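Local atomic coordinates of EvdMO1 (PDB entry 5T39), a protein that is a two-domain enzyme of everninomicin biosynthesis, whose Rossmann-like methyltransferase domain, the part modelled, binds S-adenosyl-L-homocysteine and probably transfers methyl groups from S-adenosylmethionine. Residues L111-F116 / E203-G208. Sequence-based numbering, arbitrary orientation.
Sequences LRRAEF and EPQARG. With SAH (S-adenosyl-L-homocysteine), chain B.
Arg113 and Gln205 make this contact by themselves, one hydrogen bond spanning from a helix to the loop beside the bound SAH. The side chain of Arg113 leaves the helix toward 203-208. CG lies anti to the carbonyl carbon, and from there the chain, touched by Trp37, runs extended through CD to NE; the last turn (chi4 89°) swings the guanidinium across the line of the chain. NE gives its hydrogen to Leu34 O. NH1 is taken by the carboxylate of Glu86, in a salt bridge, and by Asn110 OD1. That leaves NH2 to cross: it donates to Gln205 OE1 at 2.7 Å, with an N-H...O angle of 159°. The amide oxygen sits at the guanidinium edge, close to its plane, and is approached on a lone pair in its own carbonyl plane. The two flat groups nevertheless stand 81° apart, nearly perpendicular. Gln205 NE2 lies 3.5 Å from Arg113 NH2, but both are donors; NE2 bonds instead to Pro36 O, consistent with the oxygen being the end turned to the arginine. A leucine in place of Arg113 would probably leave Gln205 OE1 without this donor and Glu86 without this charged partner, and so weaken the tie between helix and loop. At the base of the glutamine, Gln205 N bonds to Glu203 OE1 (2.9 Å), bracing the short 3-10 turn, while its O accepts from Asn110 ND2. Beyond it the loop lines the SAH pocket: Ala206 CB lies 3.7 Å from SD of SAH, and Gly208 CA 3.4 Å from adenine N7. The contact thus links helix 108-121, whose Leu111 and Ala114 pack on strand 126-130 at the edge of the Rossmann-like sheet, to the loop between strands 192-198 and 212-216 of the small antiparallel sheet.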
# COMPACT_ATOMS: atom_id res chain seq x y z
N LEU A 111 3.90 -3.38 11.40
CA LEU A 111 4.86 -2.29 11.49
C LEU A 111 6.16 -2.75 12.14
O LEU A 111 7.26 -2.38 11.69
CB LEU A 111 4.25 -1.14 12.28
CG LEU A 111 5.17 0.02 12.66
CD1 LEU A 111 5.69 0.68 11.43
CD2 LEU A 111 4.43 1.00 13.52
N ARG A 112 6.07 -3.54 13.21
CA ARG A 112 7.29 -4.00 13.87
C ARG A 112 8.14 -4.84 12.93
O ARG A 112 9.38 -4.76 12.97
CB ARG A 112 6.96 -4.79 15.13
CG ARG A 112 6.31 -3.99 16.23
CD ARG A 112 6.99 -2.67 16.55
NE ARG A 112 6.16 -1.88 17.45
CZ ARG A 112 6.07 -0.56 17.45
NH1 ARG A 112 6.77 0.17 16.58
NH2 ARG A 112 5.27 0.06 18.32
N ARG A 113 7.51 -5.66 12.10
CA ARG A 113 8.24 -6.39 11.07
C ARG A 113 8.94 -5.47 10.09
O ARG A 113 10.12 -5.64 9.76
CB ARG A 113 7.46 -7.52 10.40
CG ARG A 113 6.74 -8.39 11.34
CD ARG A 113 6.30 -9.71 10.70
NE ARG A 113 5.21 -10.21 11.51
CZ ARG A 113 3.92 -9.91 11.32
NH1 ARG A 113 3.52 -9.28 10.22
NH2 ARG A 113 3.03 -10.30 12.21
N ALA A 114 8.19 -4.49 9.58
CA ALA A 114 8.75 -3.54 8.62
C ALA A 114 9.92 -2.78 9.23
O ALA A 114 10.93 -2.56 8.56
CB ALA A 114 7.65 -2.58 8.16
N GLU A 115 9.81 -2.38 10.49
CA GLU A 115 10.91 -1.66 11.14
C GLU A 115 12.15 -2.53 11.24
O GLU A 115 13.27 -2.07 11.02
CB GLU A 115 10.48 -1.19 12.53
CG GLU A 115 9.48 -0.05 12.51
CD GLU A 115 8.93 0.31 13.88
OE1 GLU A 115 8.69 -0.59 14.71
OE2 GLU A 115 8.71 1.51 14.13
N PHE A 116 11.97 -3.81 11.56
CA PHE A 116 13.09 -4.75 11.60
C PHE A 116 13.73 -4.88 10.22
O PHE A 116 14.96 -4.83 10.09
CB PHE A 116 12.56 -6.09 12.11
CG PHE A 116 13.47 -7.27 11.92
CD1 PHE A 116 14.66 -7.38 12.62
CD2 PHE A 116 13.12 -8.29 11.06
CE1 PHE A 116 15.47 -8.50 12.47
CE2 PHE A 116 13.91 -9.41 10.91
CZ PHE A 116 15.08 -9.51 11.60
N GLU A 203 -6.27 -13.16 4.36
CA GLU A 203 -5.07 -12.97 5.16
C GLU A 203 -5.43 -12.08 6.34
O GLU A 203 -5.65 -10.88 6.15
CB GLU A 203 -3.97 -12.32 4.34
CG GLU A 203 -2.74 -11.90 5.14
CD GLU A 203 -2.29 -12.98 6.11
OE1 GLU A 203 -2.28 -12.73 7.34
OE2 GLU A 203 -1.96 -14.09 5.65
N PRO A 204 -5.53 -12.61 7.57
CA PRO A 204 -5.98 -11.75 8.68
C PRO A 204 -5.12 -10.52 8.88
O PRO A 204 -5.64 -9.47 9.27
CB PRO A 204 -5.96 -12.70 9.89
CG PRO A 204 -6.05 -14.06 9.30
CD PRO A 204 -5.29 -13.99 8.02
N GLN A 205 -3.81 -10.62 8.64
CA GLN A 205 -2.93 -9.50 8.90
C GLN A 205 -2.95 -8.46 7.78
O GLN A 205 -2.24 -7.46 7.89
CB GLN A 205 -1.51 -10.00 9.18
CG GLN A 205 -1.45 -10.97 10.36
CD GLN A 205 -0.04 -11.14 10.90
OE1 GLN A 205 0.41 -10.32 11.68
NE2 GLN A 205 0.66 -12.18 10.46
N ALA A 206 -3.74 -8.67 6.73
CA ALA A 206 -3.95 -7.69 5.68
C ALA A 206 -5.27 -6.96 5.83
O ALA A 206 -5.55 -6.04 5.06
CB ALA A 206 -3.89 -8.36 4.31
N ARG A 207 -6.09 -7.35 6.79
CA ARG A 207 -7.43 -6.81 6.89
C ARG A 207 -7.40 -5.35 7.29
O ARG A 207 -6.48 -4.86 7.95
CB ARG A 207 -8.23 -7.60 7.90
CG ARG A 207 -8.63 -8.94 7.36
CD ARG A 207 -9.37 -9.80 8.34
NE ARG A 207 -9.56 -11.11 7.74
CZ ARG A 207 -9.77 -12.23 8.41
NH1 ARG A 207 -9.87 -12.21 9.74
NH2 ARG A 207 -9.90 -13.37 7.76
N GLY A 208 -8.46 -4.66 6.89
CA GLY A 208 -8.73 -3.31 7.33
C GLY A 208 -9.00 -3.24 8.81
O GLY A 208 -9.09 -4.26 9.52
N SAH B . 0.65 -2.52 0.24
CA SAH B . 1.06 -3.91 0.42
CB SAH B . 0.25 -4.62 1.49
CG SAH B . -1.24 -4.70 1.18
SD SAH B . -2.15 -5.65 2.43
C SAH B . 0.93 -4.67 -0.88
O SAH B . 1.34 -5.83 -0.98
OXT SAH B . 0.39 -4.11 -1.84
C5' SAH B . -2.94 -4.26 3.29
C4' SAH B . -2.03 -3.53 4.28
O4' SAH B . -2.70 -2.33 4.66
C3' SAH B . -1.76 -4.32 5.54
O3' SAH B . -0.44 -4.13 6.02
C2' SAH B . -2.80 -3.75 6.49
O2' SAH B . -2.54 -3.91 7.88
C1' SAH B . -2.83 -2.30 6.06
N9 SAH B . -4.06 -1.58 6.39
C8 SAH B . -5.35 -2.03 6.26
N7 SAH B . -6.21 -1.07 6.64
C5 SAH B . -5.47 -0.00 7.02
C6 SAH B . -5.81 1.26 7.51
N6 SAH B . -7.06 1.64 7.73
N1 SAH B . -4.80 2.13 7.79
C2 SAH B . -3.50 1.76 7.61
N3 SAH B . -3.11 0.54 7.15
C4 SAH B . -4.12 -0.31 6.86